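Local structure of possible prolidase (Bifidobacterium longum NCC2705, 2P9B) at residues 193-198 against 233-238; 240-245 against 384-389. The protein is a putative metal-dependent amidohydrolase that probably hydrolyses carbon-nitrogen bonds, although its substrate is not established and its assignment as a prolidase remains tentative. One frame throughout, in Å; residues are numbered along the deposited sequence.

Contact 1: residues 193-198 against 233-238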
loop_
_atom_site.group_PDB
_atom_site.type_symbol
_atom_site.label_atom_id
_atom_site.label_comp_id
_atom_site.label_asym_id
_atom_site.label_seq_id
_atom_site.Cartn_x
_atom_site.Cartn_y
_atom_site.Cartn_z
ATOM N N GLN A 193 10.051 -21.841 0.911
ATOM C CA GLN A 193 8.760 -22.448 0.610
ATOM C C GLN A 193 7.857 -21.412 -0.050
ATOM O O GLN A 193 7.161 -21.713 -1.018
ATOM C CB GLN A 193 8.105 -22.977 1.892
ATOM C CG GLN A 193 8.958 -24.008 2.621
ATOM C CD GLN A 193 8.280 -24.598 3.850
ATOM O OE1 GLN A 193 7.821 -23.873 4.732
ATOM N NE2 GLN A 193 8.225 -25.925 3.914
ATOM N N ASN A 194 7.872 -20.191 0.476
ATOM C CA ASN A 194 7.057 -19.128 -0.091
ATOM C C ASN A 194 7.537 -18.760 -1.485
ATOM O O ASN A 194 6.734 -18.606 -2.397
ATOM C CB ASN A 194 7.086 -17.887 0.803
ATOM C CG ASN A 194 5.899 -17.820 1.742
ATOM O OD1 ASN A 194 5.051 -18.710 1.748
ATOM N ND2 ASN A 194 5.833 -16.758 2.538
ATOM N N LEU A 195 8.847 -18.624 -1.645
ATOM C CA LEU A 195 9.416 -18.277 -2.943
ATOM C C LEU A 195 9.085 -19.354 -3.977
ATOM O O LEU A 195 8.680 -19.048 -5.101
ATOM C CB LEU A 195 10.934 -18.104 -2.817
ATOM C CG LEU A 195 11.388 -16.926 -1.946
ATOM C CD1 LEU A 195 12.886 -17.004 -1.697
ATOM C CD2 LEU A 195 11.025 -15.618 -2.638
ATOM N N LYS A 196 9.258 -20.615 -3.594
ATOM C CA LYS A 196 8.966 -21.727 -4.491
ATOM C C LYS A 196 7.497 -21.686 -4.919
ATOM O O LYS A 196 7.157 -22.043 -6.048
ATOM C CB LYS A 196 9.286 -23.059 -3.796
ATOM C CG LYS A 196 8.960 -24.309 -4.622
ATOM C CD LYS A 196 9.675 -24.308 -5.973
ATOM C CE LYS A 196 9.222 -25.491 -6.828
ATOM N NZ LYS A 196 9.577 -25.331 -8.261
ATOM N N ALA A 197 6.636 -21.231 -4.010
ATOM C CA ALA A 197 5.205 -21.141 -4.277
ATOM C C ALA A 197 4.839 -19.980 -5.198
ATOM O O ALA A 197 3.694 -19.873 -5.642
ATOM C CB ALA A 197 4.438 -21.027 -2.971
ATOM N N GLY A 198 5.803 -19.099 -5.461
ATOM C CA GLY A 198 5.562 -17.987 -6.366
ATOM C C GLY A 198 5.292 -16.598 -5.812
ATOM O O GLY A 198 4.896 -15.707 -6.565
ATOM N N CYS A 233 15.731 -12.322 4.873
ATOM C CA CYS A 233 16.048 -11.259 3.927
ATOM C C CYS A 233 17.088 -11.679 2.896
ATOM O O CYS A 233 16.961 -11.350 1.721
ATOM C CB CYS A 233 16.526 -10.016 4.672
ATOM S SG CYS A 233 15.204 -9.199 5.571
ATOM N N ASP A 234 18.119 -12.397 3.332
ATOM C CA ASP A 234 19.160 -12.843 2.410
ATOM C C ASP A 234 18.554 -13.698 1.304
ATOM O O ASP A 234 18.816 -13.481 0.122
ATOM C CB ASP A 234 20.224 -13.654 3.159
ATOM C CG ASP A 234 21.305 -14.191 2.237
ATOM O OD1 ASP A 234 22.012 -13.375 1.605
ATOM O OD2 ASP A 234 21.451 -15.430 2.143
ATOM N N GLU A 235 17.732 -14.660 1.701
ATOM C CA GLU A 235 17.087 -15.568 0.762
ATOM C C GLU A 235 16.122 -14.848 -0.180
ATOM O O GLU A 235 16.151 -15.062 -1.390
ATOM C CB GLU A 235 16.343 -16.660 1.537
ATOM C CG GLU A 235 15.890 -17.840 0.700
ATOM C CD GLU A 235 17.045 -18.565 0.034
ATOM O OE1 GLU A 235 18.088 -18.761 0.693
ATOM O OE2 GLU A 235 16.902 -18.947 -1.145
ATOM N N ALA A 236 15.267 -13.991 0.369
ATOM C CA ALA A 236 14.312 -13.267 -0.463
ATOM C C ALA A 236 15.018 -12.371 -1.475
ATOM O O ALA A 236 14.648 -12.330 -2.647
ATOM C CB ALA A 236 13.393 -12.429 0.412
ATOM N N HIS A 237 16.042 -11.661 -1.019
ATOM C CA HIS A 237 16.781 -10.744 -1.880
ATOM C C HIS A 237 17.506 -11.439 -3.023
ATOM O O HIS A 237 17.740 -10.836 -4.069
ATOM C CB HIS A 237 17.753 -9.925 -1.035
ATOM C CG HIS A 237 17.072 -8.992 -0.085
ATOM N ND1 HIS A 237 17.734 -8.349 0.939
ATOM C CD2 HIS A 237 15.779 -8.599 -0.003
ATOM C CE1 HIS A 237 16.876 -7.602 1.613
ATOM N NE2 HIS A 237 15.683 -7.737 1.062
ATOM N N GLN A 238 17.860 -12.702 -2.820
ATOM C CA GLN A 238 18.533 -13.466 -3.866
ATOM C C GLN A 238 17.610 -13.551 -5.072
ATOM O O GLN A 238 18.065 -13.679 -6.209
ATOM C CB GLN A 238 18.853 -14.879 -3.379
ATOM C CG GLN A 238 20.101 -14.991 -2.536
ATOM C CD GLN A 238 20.363 -16.423 -2.124
ATOM O OE1 GLN A 238 20.229 -17.345 -2.933
ATOM N NE2 GLN A 238 20.745 -16.620 -0.865
#

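Contact 2: residues 240-245 against 384-389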
loop_
_atom_site.group_PDB
_atom_site.type_symbol
_atom_site.label_atom_id
_atom_site.label_comp_id
_atom_site.label_asym_id
_atom_site.label_seq_id
_atom_site.Cartn_x
_atom_site.Cartn_y
_atom_site.Cartn_z
ATOM N N GLY A 240 15.300 -11.147 -5.640
ATOM C CA GLY A 240 14.811 -9.803 -5.884
ATOM C C GLY A 240 13.454 -9.505 -5.278
ATOM O O GLY A 240 12.727 -8.637 -5.762
ATOM N N VAL A 241 13.111 -10.214 -4.210
ATOM C CA VAL A 241 11.831 -10.015 -3.549
ATOM C C VAL A 241 11.968 -9.100 -2.331
ATOM O O VAL A 241 12.849 -9.296 -1.497
ATOM C CB VAL A 241 11.235 -11.374 -3.129
ATOM C CG1 VAL A 241 9.984 -11.168 -2.292
ATOM C CG2 VAL A 241 10.897 -12.182 -4.374
ATOM N N ILE A 242 11.100 -8.093 -2.233
ATOM C CA ILE A 242 11.160 -7.172 -1.101
ATOM C C ILE A 242 10.497 -7.746 0.146
ATOM O O ILE A 242 9.464 -8.415 0.076
ATOM C CB ILE A 242 10.507 -5.806 -1.419
ATOM C CG1 ILE A 242 9.059 -6.000 -1.844
ATOM C CG2 ILE A 242 11.302 -5.087 -2.502
ATOM C CD1 ILE A 242 8.272 -4.699 -1.910
ATOM N N VAL A 243 11.106 -7.464 1.291
ATOM C CA VAL A 243 10.634 -7.955 2.575
ATOM C C VAL A 243 10.098 -6.839 3.462
ATOM O O VAL A 243 10.707 -5.780 3.579
ATOM C CB VAL A 243 11.782 -8.666 3.320
ATOM C CG1 VAL A 243 11.312 -9.159 4.679
ATOM C CG2 VAL A 243 12.305 -9.818 2.473
ATOM N N GLY A 244 8.948 -7.096 4.075
ATOM C CA GLY A 244 8.342 -6.139 4.974
ATOM C C GLY A 244 8.266 -6.778 6.342
ATOM O O GLY A 244 8.086 -7.993 6.463
ATOM N N ALA A 245 8.430 -5.973 7.383
ATOM C CA ALA A 245 8.360 -6.497 8.732
ATOM C C ALA A 245 7.443 -5.609 9.541
ATOM O O ALA A 245 7.558 -4.389 9.514
ATOM C CB ALA A 245 9.743 -6.528 9.363
ATOM N N SER A 384 8.113 3.296 -6.001
ATOM C CA SER A 384 9.537 3.032 -5.814
ATOM C C SER A 384 9.734 2.016 -4.697
ATOM O O SER A 384 10.517 1.078 -4.821
ATOM C CB SER A 384 10.290 4.322 -5.464
ATOM O OG SER A 384 10.269 5.234 -6.546
ATOM N N ILE A 385 9.009 2.200 -3.602
ATOM C CA ILE A 385 9.125 1.296 -2.472
ATOM C C ILE A 385 8.795 -0.140 -2.867
ATOM O O ILE A 385 9.502 -1.066 -2.478
ATOM C CB ILE A 385 8.204 1.739 -1.315
ATOM C CG1 ILE A 385 8.692 3.082 -0.761
ATOM C CG2 ILE A 385 8.182 0.680 -0.223
ATOM C CD1 ILE A 385 7.781 3.685 0.282
ATOM N N LEU A 386 7.744 -0.320 -3.660
ATOM C CA LEU A 386 7.334 -1.659 -4.087
ATOM C C LEU A 386 8.127 -2.191 -5.275
ATOM O O LEU A 386 7.895 -3.318 -5.733
ATOM C CB LEU A 386 5.842 -1.674 -4.424
ATOM C CG LEU A 386 4.899 -1.322 -3.272
ATOM C CD1 LEU A 386 3.460 -1.511 -3.721
ATOM C CD2 LEU A 386 5.189 -2.208 -2.075
ATOM N N GLY A 387 9.059 -1.381 -5.771
ATOM C CA GLY A 387 9.888 -1.795 -6.891
ATOM C C GLY A 387 9.204 -1.848 -8.247
ATOM O O GLY A 387 9.633 -2.589 -9.139
ATOM N N VAL A 388 8.149 -1.061 -8.423
ATOM C CA VAL A 388 7.430 -1.055 -9.691
ATOM C C VAL A 388 7.401 0.330 -10.346
ATOM O O VAL A 388 6.606 0.576 -11.250
ATOM C CB VAL A 388 5.976 -1.547 -9.499
ATOM C CG1 VAL A 388 5.979 -3.016 -9.077
ATOM C CG2 VAL A 388 5.273 -0.700 -8.442
ATOM N N ASP A 389 8.288 1.216 -9.906
ATOM C CA ASP A 389 8.335 2.572 -10.437
ATOM C C ASP A 389 8.658 2.654 -11.923
ATOM O O ASP A 389 8.360 3.652 -12.570
ATOM C CB ASP A 389 9.339 3.416 -9.648
ATOM C CG ASP A 389 10.704 2.775 -9.569
ATOM O OD1 ASP A 389 10.819 1.679 -8.975
ATOM O OD2 ASP A 389 11.664 3.369 -10.103
#

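Contact 1: residues 193-198 against 233-238
On the outer layer of the TIM-barrel fold of this amidohydrolase, helices 184-196 and 226-238 meet near their C-terminal ends through L195, E235 and A236. The contact is slender, burying 103 Å² in all, and one methyl group carries most of it. L195 has CG beside its own backbone N (chi1 -66°), and the extended remainder of the chain holds CD1 out against the second helix. There CD1 lies 3.8 Å from E235 O and 4.2 Å from A236 CA, so it rests on backbone as much as on side chain. The aliphatic part of E235 supplies the rest, its CG standing 3.9 Å from L195 CD1. Bending at chi2 (60°) then turns the E235 chain away from a straight course, and its polar end finds a charged partner: E235 OE1 forms a salt bridge with R188 NH1 of helix 184-196, and the same nitrogen also pairs with D234 OD2. The methyl contact is thus accompanied by a charged bridge between the same two helices. L195 also packs on Y239, just beyond the second helix. The first helix closes in a Schellman motif at G198, which has positive phi and whose N donates to L195 O over 2.9 Å.

Contact 2: residues 240-245 against 384-389
I242 leads the chain into barrel strand 243-247 of the TIM-barrel fold, and its side chain meets I385 and L386 where helix 371-385 gives way to a turn. From CB, which points at the turn, the chain divides. CG2 stands anti to the carbonyl carbon and stops 4.4 Å from I385 O. CG1 lies between the backbone N and the carbonyl carbon (chi1 57°), and from there the chain runs on extended (chi2 169°), carrying CD1 across to the opposing segment. CD1 is the atom that does the touching. It sits 3.9 Å from L386 CA and at the same distance from I385 O, so this methyl covers the backbone where the two residues join. That carbonyl oxygen is not left without a polar partner, for I385 O accepts a hydrogen bond from R286 NH1, and R286 and L285 also pack on I242. L386 adds a side-chain contact although its CB leaves the backbone in the direction away from I242: branching at CG brings CD2 back alongside, 4.0 Å from I242 CD1. The same leucine packs on I74 and A76 of strand 68-78, so that it lies between I242, at the entry to strand 243-247, and strand 68-78. All three touching residues are buried, and the side chains that meet are apolar. Behind them the helix finishes in a Schellman motif: G387, at positive phi, turns the chain, and its N donates to S384 O over 3.0 Å.

In the fold
Contact 1 lies on the outside of the barrel and contact 2 nearer the centre of the chain (about 21 Å and about 11 Å from it, centre to centre), their centres about 13 Å apart. Helix 226-238 precedes strand 243-247, and the turn between them has its own Schellman motif at G240, in which V241 N probably bonds to A236 O (3.0 Å). Side chains also meet: A236 CB and V243 CG2 at 3.5 Å, L195 CD2 and V241 CG2 at 3.9 Å. V243 thus packs against helix 226-238, while neighbouring I242 serves contact 2. Through L386, contact 2 reaches strand 68-78, which holds H77 and precedes H79; with D345 they may form a metal site, as in related amidohydrolases.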